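PDB 6ZXU: oxidoreductase, NAD-binding/iron-sulfur cluster-binding protein from Nitratireductor pacificus pht-3B, which acts as a catabolic reductive dehalogenase, binding cobalamin (B12) together with two [4Fe-4S] clusters. Local coordinates for residues Met28-Asn33 with Asp601-Arg606; Pro42-Arg47 with Asp267-Gly272; Gly286-Glu291 with Asn507-Pro512; Asp35-Leu40 with Asn635-Trp640. One frame throughout, in Å; residues are numbered along the deposited sequence.

From the N terminus, one long loop ahead of helix 74-85 supplies the first segments of contacts 1, 4 and 2 in turn. Contact 1 joins 28-33 to the start of helix 603-614, and contact 4 joins 35-40 to the loop after helix 619-628. These two closures cross along the chain, and Lys638 of contact 4 also reaches Asn33. Contact 2, from 42-47 to the loop between helices 260-264 and 274-278, is nested inside both. Contact 3 follows it in series, again within both, and joins 286-291 to the loop before strand 514-521; Arg606 of contact 1 packs on Tyr288, Pro289 and Phe509 of contact 3.

Contact 1: residues Met28-Asn33 with Asp601-Arg606; sequences MRLYSN and DTVEGR
Two backbone-level contacts join Arg29 to the turn that opens helix 603-614. Arg29 O accepts from Val603 N at 2.9 Å with an N-H...O angle of 145°, and the same oxygen lies 3.2 Å from Thr602 CA in a CA-H...O contact, so one carbonyl takes both approaches in a single beta bridge between Arg29 and Thr602. Water fills in on both sides of the bridge: one molecule accepts from Arg29 N and donates to Asp601 O, and a second spans Leu30 O and Glu604 N. Thr602 is the N-cap of the helix; its OG1, held between backbone N and carbonyl carbon (chi1 61°), accepts from Gly605 N at 3.2 Å, which leaves CG2 turned to the arginine. Among charged groups, the Arg29 chain bends at chi3 and lays one guanidinium face over Asp601 O, off centre, while NH1 passes 3.7 Å from Thr602 CG2. The guanidinium's main partner is Glu600, which also accepts from Ser32 OG. Asp601 OD1 pairs with Arg606 NH2 at 3.3 Å, and Arg606 NH1 bonds to Gln25. Apolar contacts gather on Val603 CG2: Met28 crosses it at about a right angle, CG 3.6 Å away, and Leu30 runs alongside with CD2 at 3.9 Å.

Contact 2: residues Pro42-Arg47 with Asp267-Gly272; sequences PLALER and DGTRPG
Arg47 and Asp267 meet nearly at right angles as side chains, yet their flat groups are turned only 27° apart. The arginine chain is extended from CG to NE, which carries the guanidinium out to the carboxylate. NH2 lies 2.9 Å from Asp267 OD2 in a salt bridge whose N-H...O bond is nearly straight (167°); OD2 lies in the guanidinium plane, but NH2 comes to it on the syn side, tilted out of the carboxylate plane, while the second bond, from NE, is weak. Glu46 crosses Asp267 obliquely, and the two carboxylate oxygens OE2 and OD2 stand 4.2 Å apart. A water sits between them, donating to both and accepting from Arg47 NE. Thr269 points its CB at Pro42 O, 3.3 Å away, and its OG1 comes near Ala44 CB. Leu43 and Arg270 run alongside one another in the same direction, with Leu43 CD2 at 4.0 Å from Arg270 CD; the charged end of Arg270 goes on to Glu274 and Asp275. On the backbone, Arg270 N donates to Pro42 O at 2.9 Å. The contact thus ties the N-terminal loop, at the inverse gamma turn centred on Ala44, to the loop between helices 260-264 and 274-278. Each carboxylate has its own arginine, Arg47 for Asp267 and Arg36 for Glu46, which probably offsets their repulsion.

Contact 3: residues Gly286-Glu291 with Asn507-Pro512; sequences GRYPME and NPFIGP
Tyr288 and Phe509 both carry CG anti to the carbonyl carbon (chi1 -69° and -62°), and their side chains pass each other head to tail. Their rings are near parallel but displaced, centroids 5.7 Å apart, with little ring overlap; the close approach is Tyr288 CD1 to Phe509 CB at 3.5 Å. Over one face of the phenyl ring come two CH-pi donors, Tyr288 CB and Pro289 CD, the latter 4.0 Å from the ring centroid. Met290, bent at both chi2 and chi3, puts its sulfur at the ring edge, SD 3.5 Å from Phe509 CE2, a Met-aromatic contact in the ring plane. Ile510 CG2 meets the tyrosine hydroxyl end, 3.9 Å from CZ. Phe509 is set in a tight loop by Asn507, whose OD1 accepts from Phe509 N (2.8 Å), an Asx turn, and from Ile510 N, which extends it to an Asx motif. Phe394 of strand 394-399 packs on the same group. This loop runs directly into strand 514-521, whose Ser514 binds cobalamin. The contact is therefore held across the two segments by aromatic, sulfur and aliphatic packing, while Asn507 OD1 serves the backbone of its own loop and ND2 bonds to Leu495 O.

Contact 4: residues Asp35-Leu40 with Asn635-Trp640; sequences DRPNHL and NLIKRW
The short 3-10 segment 636-638 presents Ile637 and Lys638 to Arg36-Asn38 of the N-terminal loop, where that loop enters its own 3-10 turn, 38-40; the place is plain structural packing beside helices 103-116 and 432-437. An Asx turn leads into segment 636-638: Asn635 OD1 accepts from Ile637 N at 3.1 Å from above the amide plane. Ile637 stands against the loop with both branches: with CG2 anti to its backbone N, that methyl lies 3.6 Å from Pro37 N, and CD1 reaches Asp35 OD1 at 3.4 Å. Lys638 bends at chi2 (-67°) and turns its tail along the loop, so that NZ donates to Arg36 O at 2.9 Å, in the carbonyl plane, and also to Asn33 O. Two carbonyls thereby grip the ammonium of a buried lysine. Arg36 itself turns away, bonding through NE to Gly41 O and through NH1 to Glu46. Asn38 crosses Lys638 at about a right angle, its OD1 3.4 Å from Lys638 CD, and its amide is inclined 44° to the indole plane of Trp640, with CG 3.6 Å from Trp640 CD1. The indole NE1 hydrogen-bonds to Thr434 OG1. A water links the two backbones, accepting from Asn38 N at 2.9 Å and donating to Ile637 O at 2.6 Å.

Contact 1: residues Met28-Asn33 with Asp601-Arg606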
loop_
_atom_site.group_PDB
_atom_site.type_symbol
_atom_site.label_atom_id
_atom_site.label_comp_id
_atom_site.label_asym_id
_atom_site.label_seq_id
_atom_site.Cartn_x
_atom_site.Cartn_y
_atom_site.Cartn_z
ATOM N N MET A 28 8.590 -11.940 15.429
ATOM C CA MET A 28 8.900 -12.106 13.985
ATOM C C MET A 28 9.261 -13.567 13.711
ATOM O O MET A 28 9.566 -14.362 14.621
ATOM C CB MET A 28 10.038 -11.190 13.455
ATOM C CG MET A 28 11.274 -11.425 14.249
ATOM S SD MET A 28 11.346 -10.439 15.723
ATOM C CE MET A 28 13.193 -10.214 16.093
ATOM N N ARG A 29 9.272 -13.906 12.431
ATOM C CA ARG A 29 9.532 -15.272 11.976
ATOM C C ARG A 29 10.943 -15.621 12.091
ATOM O O ARG A 29 11.791 -14.813 11.805
ATOM C CB ARG A 29 9.131 -15.417 10.509
ATOM C CG ARG A 29 7.625 -15.327 10.325
ATOM C CD ARG A 29 7.262 -15.602 8.888
ATOM N NE ARG A 29 7.448 -14.455 8.024
ATOM C CZ ARG A 29 8.397 -14.364 7.104
ATOM N NH1 ARG A 29 9.268 -15.346 6.896
ATOM N NH2 ARG A 29 8.456 -13.256 6.355
ATOM N N LEU A 30 11.220 -16.881 12.457
ATOM C CA LEU A 30 12.532 -17.413 12.395
ATOM C C LEU A 30 12.973 -17.857 11.061
ATOM O O LEU A 30 14.167 -17.825 10.764
ATOM C CB LEU A 30 12.689 -18.604 13.366
ATOM C CG LEU A 30 13.091 -18.349 14.825
ATOM C CD1 LEU A 30 12.992 -19.632 15.655
ATOM C CD2 LEU A 30 14.529 -17.865 14.854
ATOM N N TYR A 31 12.054 -18.343 10.238
ATOM C CA TYR A 31 12.433 -19.001 9.005
ATOM C C TYR A 31 11.964 -18.179 7.829
ATOM O O TYR A 31 10.869 -17.608 7.895
ATOM C CB TYR A 31 11.858 -20.450 8.989
ATOM C CG TYR A 31 12.377 -21.243 10.166
ATOM C CD1 TYR A 31 13.688 -21.643 10.202
ATOM C CD2 TYR A 31 11.582 -21.495 11.294
ATOM C CE1 TYR A 31 14.201 -22.294 11.334
ATOM C CE2 TYR A 31 12.061 -22.193 12.389
ATOM C CZ TYR A 31 13.381 -22.557 12.435
ATOM O OH TYR A 31 13.949 -23.235 13.546
ATOM N N SER A 32 12.782 -18.108 6.776
ATOM C CA SER A 32 12.482 -17.371 5.574
ATOM C C SER A 32 11.425 -18.050 4.774
ATOM O O SER A 32 11.320 -19.290 4.718
ATOM C CB SER A 32 13.694 -17.225 4.709
ATOM O OG SER A 32 13.450 -16.542 3.518
ATOM N N ASN A 33 10.628 -17.254 4.108
ATOM C CA ASN A 33 9.671 -17.821 3.158
ATOM C C ASN A 33 10.159 -17.748 1.708
ATOM O O ASN A 33 9.366 -17.876 0.768
ATOM C CB ASN A 33 8.321 -17.146 3.286
ATOM C CG ASN A 33 8.368 -15.660 2.926
ATOM O OD1 ASN A 33 9.218 -15.190 2.153
ATOM N ND2 ASN A 33 7.421 -14.926 3.448
ATOM N N ASP A 601 10.776 -9.823 6.708
ATOM C CA ASP A 601 10.358 -9.656 8.151
ATOM C C ASP A 601 10.700 -10.919 9.012
ATOM O O ASP A 601 9.808 -11.628 9.493
ATOM C CB ASP A 601 8.852 -9.292 8.176
ATOM C CG ASP A 601 8.304 -8.932 9.579
ATOM O OD1 ASP A 601 9.060 -8.321 10.425
ATOM O OD2 ASP A 601 7.107 -9.302 9.814
ATOM N N THR A 602 11.995 -11.219 9.088
ATOM C CA THR A 602 12.532 -12.345 9.842
ATOM C C THR A 602 13.474 -11.844 10.938
ATOM O O THR A 602 13.751 -10.675 11.045
ATOM C CB THR A 602 13.345 -13.312 8.986
ATOM O OG1 THR A 602 14.460 -12.616 8.421
ATOM C CG2 THR A 602 12.492 -13.869 7.900
ATOM N N VAL A 603 13.861 -12.736 11.819
ATOM C CA VAL A 603 14.797 -12.426 12.870
ATOM C C VAL A 603 16.086 -11.854 12.304
ATOM O O VAL A 603 16.524 -10.786 12.758
ATOM C CB VAL A 603 15.056 -13.670 13.768
ATOM C CG1 VAL A 603 16.149 -13.394 14.775
ATOM C CG2 VAL A 603 13.806 -14.007 14.550
ATOM N N GLU A 604 16.662 -12.457 11.293
ATOM C CA GLU A 604 17.927 -11.893 10.802
ATOM C C GLU A 604 17.739 -10.565 10.077
ATOM O O GLU A 604 18.634 -9.726 10.107
ATOM C CB GLU A 604 18.734 -12.843 9.891
ATOM C CG GLU A 604 18.450 -12.622 8.444
ATOM C CD GLU A 604 19.473 -13.182 7.394
ATOM O OE1 GLU A 604 20.579 -13.727 7.703
ATOM O OE2 GLU A 604 19.101 -13.035 6.199
ATOM N N GLY A 605 16.620 -10.415 9.343
ATOM C CA GLY A 605 16.342 -9.206 8.672
ATOM C C GLY A 605 16.153 -8.058 9.641
ATOM O O GLY A 605 16.739 -6.985 9.453
ATOM N N ARG A 606 15.420 -8.287 10.729
ATOM C CA ARG A 606 15.279 -7.291 11.720
ATOM C C ARG A 606 16.598 -6.939 12.372
ATOM O O ARG A 606 16.869 -5.796 12.683
ATOM C CB ARG A 606 14.231 -7.721 12.716
ATOM C CG ARG A 606 13.949 -6.652 13.775
ATOM C CD ARG A 606 13.213 -5.405 13.136
ATOM N NE ARG A 606 11.874 -5.863 12.699
ATOM C CZ ARG A 606 10.821 -5.947 13.500
ATOM N NH1 ARG A 606 10.912 -5.662 14.803
ATOM N NH2 ARG A 606 9.713 -6.396 12.997
HETATM O O HOH W 1 7.360 -11.911 10.874
HETATM O O HOH W 2 15.752 -15.305 10.561
#

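Contact 2: residues Pro42-Arg47 with Asp267-Gly272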
loop_
_atom_site.group_PDB
_atom_site.type_symbol
_atom_site.label_atom_id
_atom_site.label_comp_id
_atom_site.label_asym_id
_atom_site.label_seq_id
_atom_site.Cartn_x
_atom_site.Cartn_y
_atom_site.Cartn_z
ATOM N N PRO A 42 0.367 -16.937 3.795
ATOM C CA PRO A 42 1.193 -16.863 5.009
ATOM C C PRO A 42 0.882 -17.891 6.075
ATOM O O PRO A 42 1.665 -18.007 7.001
ATOM C CB PRO A 42 0.897 -15.465 5.490
ATOM C CG PRO A 42 -0.524 -15.224 5.120
ATOM C CD PRO A 42 -0.719 -15.932 3.805
ATOM N N LEU A 43 -0.181 -18.685 5.946
ATOM C CA LEU A 43 -0.544 -19.693 6.874
ATOM C C LEU A 43 -0.250 -21.089 6.293
ATOM O O LEU A 43 -0.295 -21.299 5.071
ATOM C CB LEU A 43 -2.062 -19.570 7.247
ATOM C CG LEU A 43 -2.470 -18.246 7.879
ATOM C CD1 LEU A 43 -3.984 -18.194 7.922
ATOM C CD2 LEU A 43 -1.906 -18.107 9.311
ATOM N N ALA A 44 0.002 -22.030 7.187
ATOM C CA ALA A 44 0.373 -23.421 6.791
ATOM C C ALA A 44 -0.898 -24.259 6.525
ATOM O O ALA A 44 -1.078 -25.340 7.090
ATOM C CB ALA A 44 1.257 -24.101 7.857
ATOM N N LEU A 45 -1.708 -23.799 5.584
ATOM C CA LEU A 45 -2.958 -24.455 5.227
ATOM C C LEU A 45 -2.717 -25.859 4.628
ATOM O O LEU A 45 -3.509 -26.765 4.799
ATOM C CB LEU A 45 -3.755 -23.605 4.251
ATOM C CG LEU A 45 -4.120 -22.180 4.706
ATOM C CD1 LEU A 45 -4.962 -21.461 3.653
ATOM C CD2 LEU A 45 -4.768 -22.181 6.044
ATOM N N GLU A 46 -1.625 -26.030 3.950
ATOM C CA GLU A 46 -1.289 -27.297 3.371
ATOM C C GLU A 46 -0.935 -28.370 4.384
ATOM O O GLU A 46 -0.723 -29.524 4.009
ATOM C CB GLU A 46 -0.161 -27.126 2.322
ATOM C CG GLU A 46 1.259 -26.955 2.907
ATOM C CD GLU A 46 1.623 -25.506 3.405
ATOM O OE1 GLU A 46 0.749 -24.583 3.393
ATOM O OE2 GLU A 46 2.786 -25.325 3.848
ATOM N N ARG A 47 -0.842 -28.050 5.666
ATOM C CA ARG A 47 -0.572 -29.048 6.696
ATOM C C ARG A 47 -1.808 -29.397 7.493
ATOM O O ARG A 47 -1.702 -30.094 8.498
ATOM C CB ARG A 47 0.551 -28.510 7.625
ATOM C CG ARG A 47 1.879 -28.437 6.913
ATOM C CD ARG A 47 2.970 -28.068 7.900
ATOM N NE ARG A 47 4.284 -28.038 7.261
ATOM C CZ ARG A 47 5.172 -29.023 7.316
ATOM N NH1 ARG A 47 4.906 -30.151 7.951
ATOM N NH2 ARG A 47 6.354 -28.880 6.709
ATOM N N ASP A 267 8.323 -23.548 7.300
ATOM C CA ASP A 267 8.333 -23.243 5.868
ATOM C C ASP A 267 8.223 -21.762 5.568
ATOM O O ASP A 267 8.008 -21.364 4.450
ATOM C CB ASP A 267 7.190 -24.039 5.176
ATOM C CG ASP A 267 7.487 -25.575 5.110
ATOM O OD1 ASP A 267 8.722 -25.966 4.952
ATOM O OD2 ASP A 267 6.531 -26.389 5.298
ATOM N N GLY A 268 8.303 -20.943 6.595
ATOM C CA GLY A 268 8.238 -19.493 6.447
ATOM C C GLY A 268 6.891 -18.890 6.707
ATOM O O GLY A 268 6.597 -17.839 6.234
ATOM N N THR A 269 6.057 -19.591 7.429
ATOM C CA THR A 269 4.715 -19.213 7.665
ATOM C C THR A 269 4.604 -18.474 9.001
ATOM O O THR A 269 5.545 -18.493 9.794
ATOM C CB THR A 269 3.807 -20.485 7.593
ATOM O OG1 THR A 269 4.274 -21.553 8.441
ATOM C CG2 THR A 269 3.739 -20.984 6.169
ATOM N N ARG A 270 3.432 -17.941 9.292
ATOM C CA ARG A 270 3.183 -17.211 10.523
ATOM C C ARG A 270 3.353 -18.143 11.772
ATOM O O ARG A 270 2.691 -19.163 11.873
ATOM C CB ARG A 270 1.798 -16.663 10.518
ATOM C CG ARG A 270 1.448 -15.788 11.681
ATOM C CD ARG A 270 -0.030 -15.350 11.560
ATOM N NE ARG A 270 -0.474 -14.634 12.744
ATOM C CZ ARG A 270 -0.238 -13.335 12.929
ATOM N NH1 ARG A 270 -0.579 -12.733 14.075
ATOM N NH2 ARG A 270 0.388 -12.643 11.971
ATOM N N PRO A 271 4.246 -17.776 12.699
ATOM C CA PRO A 271 4.424 -18.627 13.905
ATOM C C PRO A 271 3.148 -18.689 14.732
ATOM O O PRO A 271 2.382 -17.705 14.829
ATOM C CB PRO A 271 5.531 -17.908 14.668
ATOM C CG PRO A 271 6.123 -16.920 13.732
ATOM C CD PRO A 271 5.062 -16.571 12.755
ATOM N N GLY A 272 2.953 -19.823 15.358
ATOM C CA GLY A 272 1.789 -20.081 16.153
ATOM C C GLY A 272 1.614 -19.213 17.394
ATOM O O GLY A 272 0.504 -19.039 17.890
HETATM O O HOH W 3 4.406 -25.327 6.070
#

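Contact 3: residues Gly286-Glu291 with Asn507-Pro512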
loop_
_atom_site.group_PDB
_atom_site.type_symbol
_atom_site.label_atom_id
_atom_site.label_comp_id
_atom_site.label_asym_id
_atom_site.label_seq_id
_atom_site.Cartn_x
_atom_site.Cartn_y
_atom_site.Cartn_z
ATOM N N GLY A 286 0.840 0.052 17.002
ATOM C CA GLY A 286 1.212 -0.528 15.738
ATOM C C GLY A 286 1.964 -1.825 15.944
ATOM O O GLY A 286 2.308 -2.198 17.050
ATOM N N ARG A 287 2.282 -2.479 14.852
ATOM C CA ARG A 287 2.973 -3.729 14.895
ATOM C C ARG A 287 4.466 -3.574 14.983
ATOM O O ARG A 287 5.150 -4.378 15.601
ATOM C CB ARG A 287 2.578 -4.582 13.702
ATOM C CG ARG A 287 3.094 -5.971 13.830
ATOM C CD ARG A 287 2.389 -6.997 12.897
ATOM N NE ARG A 287 2.667 -6.661 11.501
ATOM C CZ ARG A 287 3.877 -6.769 10.897
ATOM N NH1 ARG A 287 5.018 -7.258 11.515
ATOM N NH2 ARG A 287 3.934 -6.387 9.624
ATOM N N TYR A 288 4.979 -2.516 14.424
ATOM C CA TYR A 288 6.422 -2.378 14.427
ATOM C C TYR A 288 6.810 -1.485 15.611
ATOM O O TYR A 288 6.095 -0.529 15.931
ATOM C CB TYR A 288 6.909 -1.767 13.122
ATOM C CG TYR A 288 6.751 -2.678 11.905
ATOM C CD1 TYR A 288 7.685 -3.614 11.605
ATOM C CD2 TYR A 288 5.613 -2.585 11.079
ATOM C CE1 TYR A 288 7.514 -4.470 10.510
ATOM C CE2 TYR A 288 5.438 -3.415 10.004
ATOM C CZ TYR A 288 6.406 -4.349 9.713
ATOM O OH TYR A 288 6.262 -5.166 8.596
ATOM N N PRO A 289 7.951 -1.760 16.232
ATOM C CA PRO A 289 8.372 -1.029 17.413
ATOM C C PRO A 289 8.969 0.382 17.190
ATOM O O PRO A 289 10.117 0.668 17.530
ATOM C CB PRO A 289 9.402 -1.981 18.025
ATOM C CG PRO A 289 10.020 -2.654 16.875
ATOM C CD PRO A 289 8.930 -2.808 15.876
ATOM N N MET A 290 8.145 1.260 16.660
ATOM C CA MET A 290 8.533 2.623 16.405
ATOM C C MET A 290 8.882 3.383 17.675
ATOM O O MET A 290 9.573 4.362 17.625
ATOM C CB MET A 290 7.401 3.358 15.671
ATOM C CG MET A 290 7.251 3.022 14.183
ATOM S SD MET A 290 8.728 3.387 13.134
ATOM C CE MET A 290 8.698 5.159 13.030
ATOM N N GLU A 291 8.392 2.931 18.836
ATOM C CA GLU A 291 8.752 3.561 20.112
ATOM C C GLU A 291 10.196 3.395 20.483
ATOM O O GLU A 291 10.632 4.021 21.394
ATOM C CB GLU A 291 7.872 3.013 21.226
ATOM C CG GLU A 291 8.141 1.578 21.640
ATOM C CD GLU A 291 7.449 0.516 20.803
ATOM O OE1 GLU A 291 6.728 0.831 19.789
ATOM O OE2 GLU A 291 7.689 -0.665 21.142
ATOM N N ASN A 507 11.638 4.322 5.897
ATOM C CA ASN A 507 11.195 3.907 7.223
ATOM C C ASN A 507 12.150 2.840 7.755
ATOM O O ASN A 507 12.648 2.011 7.002
ATOM C CB ASN A 507 9.746 3.327 7.123
ATOM C CG ASN A 507 9.250 2.745 8.396
ATOM O OD1 ASN A 507 9.481 1.610 8.728
ATOM N ND2 ASN A 507 8.562 3.576 9.177
ATOM N N PRO A 508 12.466 2.846 9.071
ATOM C CA PRO A 508 13.480 1.917 9.537
ATOM C C PRO A 508 13.052 0.435 9.547
ATOM O O PRO A 508 13.903 -0.455 9.666
ATOM C CB PRO A 508 13.811 2.445 10.927
ATOM C CG PRO A 508 12.628 3.235 11.318
ATOM C CD PRO A 508 12.086 3.836 10.069
ATOM N N PHE A 509 11.781 0.135 9.382
ATOM C CA PHE A 509 11.319 -1.251 9.437
ATOM C C PHE A 509 10.905 -1.759 8.047
ATOM O O PHE A 509 11.120 -2.929 7.793
ATOM C CB PHE A 509 10.153 -1.411 10.422
ATOM C CG PHE A 509 10.536 -1.063 11.830
ATOM C CD1 PHE A 509 11.299 -1.927 12.560
ATOM C CD2 PHE A 509 10.260 0.176 12.369
ATOM C CE1 PHE A 509 11.723 -1.592 13.832
ATOM C CE2 PHE A 509 10.624 0.511 13.664
ATOM C CZ PHE A 509 11.376 -0.339 14.398
ATOM N N ILE A 510 10.247 -0.971 7.205
ATOM C CA ILE A 510 9.794 -1.444 5.851
ATOM C C ILE A 510 10.608 -0.761 4.757
ATOM O O ILE A 510 10.296 -0.912 3.586
ATOM C CB ILE A 510 8.292 -1.306 5.640
ATOM C CG1 ILE A 510 7.842 0.135 5.586
ATOM C CG2 ILE A 510 7.534 -2.058 6.700
ATOM C CD1 ILE A 510 6.436 0.269 5.066
ATOM N N GLY A 511 11.686 -0.034 5.147
ATOM C CA GLY A 511 12.506 0.578 4.155
ATOM C C GLY A 511 11.753 1.564 3.321
ATOM O O GLY A 511 10.886 2.297 3.809
ATOM N N PRO A 512 12.054 1.623 2.027
ATOM C CA PRO A 512 11.369 2.571 1.160
ATOM C C PRO A 512 10.127 1.944 0.457
ATOM O O PRO A 512 9.586 2.545 -0.454
ATOM C CB PRO A 512 12.406 2.888 0.094
ATOM C CG PRO A 512 13.136 1.614 -0.041
ATOM C CD PRO A 512 13.153 0.949 1.340
#

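Contact 4: residues Asp35-Leu40 with Asn635-Trp640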
loop_
_atom_site.group_PDB
_atom_site.type_symbol
_atom_site.label_atom_id
_atom_site.label_comp_id
_atom_site.label_asym_id
_atom_site.label_seq_id
_atom_site.Cartn_x
_atom_site.Cartn_y
_atom_site.Cartn_z
ATOM N N ASP A 35 11.459 -19.698 -0.331
ATOM C CA ASP A 35 11.123 -20.829 -1.243
ATOM C C ASP A 35 9.683 -21.232 -1.274
ATOM O O ASP A 35 9.340 -22.265 -1.778
ATOM C CB ASP A 35 11.979 -22.007 -0.894
ATOM C CG ASP A 35 13.455 -21.701 -1.159
ATOM O OD1 ASP A 35 13.766 -21.160 -2.241
ATOM O OD2 ASP A 35 14.304 -21.953 -0.267
ATOM N N ARG A 36 8.829 -20.367 -0.723
ATOM C CA ARG A 36 7.420 -20.637 -0.636
ATOM C C ARG A 36 6.691 -19.799 -1.688
ATOM O O ARG A 36 6.706 -18.574 -1.632
ATOM C CB ARG A 36 6.928 -20.322 0.740
ATOM C CG ARG A 36 5.444 -20.516 0.936
ATOM C CD ARG A 36 5.100 -20.346 2.383
ATOM N NE ARG A 36 3.698 -20.599 2.712
ATOM C CZ ARG A 36 3.231 -21.787 3.002
ATOM N NH1 ARG A 36 4.036 -22.807 3.019
ATOM N NH2 ARG A 36 2.006 -21.934 3.413
ATOM N N PRO A 37 6.001 -20.451 -2.644
ATOM C CA PRO A 37 5.218 -19.688 -3.617
ATOM C C PRO A 37 4.074 -18.937 -3.011
ATOM O O PRO A 37 3.483 -19.370 -2.029
ATOM C CB PRO A 37 4.753 -20.743 -4.615
ATOM C CG PRO A 37 4.937 -22.036 -3.988
ATOM C CD PRO A 37 5.952 -21.906 -2.888
ATOM N N ASN A 38 3.742 -17.793 -3.609
ATOM C CA ASN A 38 2.753 -16.906 -3.028
ATOM C C ASN A 38 1.372 -17.490 -2.907
ATOM O O ASN A 38 0.606 -17.077 -2.058
ATOM C CB ASN A 38 2.668 -15.620 -3.802
ATOM C CG ASN A 38 3.858 -14.748 -3.615
ATOM O OD1 ASN A 38 4.938 -15.021 -4.146
ATOM N ND2 ASN A 38 3.640 -13.616 -3.006
ATOM N N HIS A 39 1.018 -18.439 -3.767
ATOM C CA HIS A 39 -0.345 -19.004 -3.699
ATOM C C HIS A 39 -0.612 -19.804 -2.456
ATOM O O HIS A 39 -1.785 -20.053 -2.128
ATOM C CB HIS A 39 -0.678 -19.815 -4.914
ATOM C CG HIS A 39 0.110 -21.055 -5.049
ATOM N ND1 HIS A 39 1.284 -21.115 -5.755
ATOM C CD2 HIS A 39 -0.133 -22.307 -4.612
ATOM C CE1 HIS A 39 1.773 -22.343 -5.698
ATOM N NE2 HIS A 39 0.911 -23.084 -5.026
ATOM N N LEU A 40 0.441 -20.163 -1.721
ATOM C CA LEU A 40 0.277 -20.842 -0.474
ATOM C C LEU A 40 -0.138 -19.954 0.667
ATOM O O LEU A 40 -0.623 -20.427 1.677
ATOM C CB LEU A 40 1.605 -21.603 -0.120
ATOM C CG LEU A 40 2.010 -22.703 -1.107
ATOM C CD1 LEU A 40 3.229 -23.468 -0.672
ATOM C CD2 LEU A 40 0.891 -23.712 -1.337
ATOM N N ASN A 635 13.741 -13.431 -7.380
ATOM C CA ASN A 635 13.405 -14.724 -6.838
ATOM C C ASN A 635 12.252 -15.332 -7.660
ATOM O O ASN A 635 11.113 -15.000 -7.494
ATOM C CB ASN A 635 13.026 -14.581 -5.368
ATOM C CG ASN A 635 12.678 -15.911 -4.710
ATOM O OD1 ASN A 635 12.528 -16.949 -5.384
ATOM N ND2 ASN A 635 12.494 -15.895 -3.401
ATOM N N LEU A 636 12.573 -16.266 -8.550
ATOM C CA LEU A 636 11.615 -16.786 -9.527
ATOM C C LEU A 636 10.457 -17.510 -8.879
ATOM O O LEU A 636 9.340 -17.499 -9.413
ATOM C CB LEU A 636 12.329 -17.647 -10.628
ATOM N N ILE A 637 10.630 -18.010 -7.660
ATOM C CA ILE A 637 9.497 -18.632 -6.960
ATOM C C ILE A 637 8.382 -17.641 -6.667
ATOM O O ILE A 637 7.247 -18.017 -6.568
ATOM C CB ILE A 637 9.994 -19.274 -5.647
ATOM C CG1 ILE A 637 10.721 -20.566 -6.019
ATOM C CG2 ILE A 637 8.890 -19.731 -4.750
ATOM C CD1 ILE A 637 11.841 -20.960 -5.071
ATOM N N LYS A 638 8.738 -16.376 -6.482
ATOM C CA LYS A 638 7.755 -15.356 -6.113
ATOM C C LYS A 638 7.050 -14.678 -7.300
ATOM O O LYS A 638 6.280 -13.744 -7.122
ATOM C CB LYS A 638 8.421 -14.329 -5.243
ATOM C CG LYS A 638 9.109 -14.852 -3.961
ATOM C CD LYS A 638 8.085 -15.383 -2.999
ATOM C CE LYS A 638 8.731 -15.653 -1.682
ATOM N NZ LYS A 638 7.675 -16.005 -0.712
ATOM N N ARG A 639 7.339 -15.084 -8.528
ATOM C CA ARG A 639 6.734 -14.506 -9.689
ATOM C C ARG A 639 5.392 -15.146 -9.956
ATOM O O ARG A 639 5.275 -16.077 -10.754
ATOM C CB ARG A 639 7.686 -14.593 -10.887
ATOM C CG ARG A 639 7.209 -13.802 -12.102
ATOM C CD ARG A 639 8.349 -13.586 -13.037
ATOM N NE ARG A 639 7.946 -13.096 -14.339
ATOM C CZ ARG A 639 8.826 -12.979 -15.346
ATOM N NH1 ARG A 639 10.100 -13.291 -15.147
ATOM N NH2 ARG A 639 8.469 -12.511 -16.535
ATOM N N TRP A 640 4.354 -14.665 -9.287
ATOM C CA TRP A 640 3.093 -15.343 -9.329
ATOM C C TRP A 640 2.137 -14.782 -10.377
ATOM O O TRP A 640 1.078 -15.386 -10.600
ATOM C CB TRP A 640 2.385 -15.191 -7.969
ATOM C CG TRP A 640 2.230 -13.764 -7.487
ATOM C CD1 TRP A 640 3.137 -13.072 -6.679
ATOM C CD2 TRP A 640 1.146 -12.850 -7.739
ATOM N NE1 TRP A 640 2.686 -11.780 -6.438
ATOM C CE2 TRP A 640 1.472 -11.620 -7.065
ATOM C CE3 TRP A 640 -0.013 -12.927 -8.487
ATOM C CZ2 TRP A 640 0.655 -10.517 -7.135
ATOM C CZ3 TRP A 640 -0.796 -11.841 -8.595
ATOM C CH2 TRP A 640 -0.489 -10.649 -7.904
HETATM O O HOH W 4 13.901 -18.974 -3.883
HETATM O O HOH W 5 4.743 -17.272 -6.265
#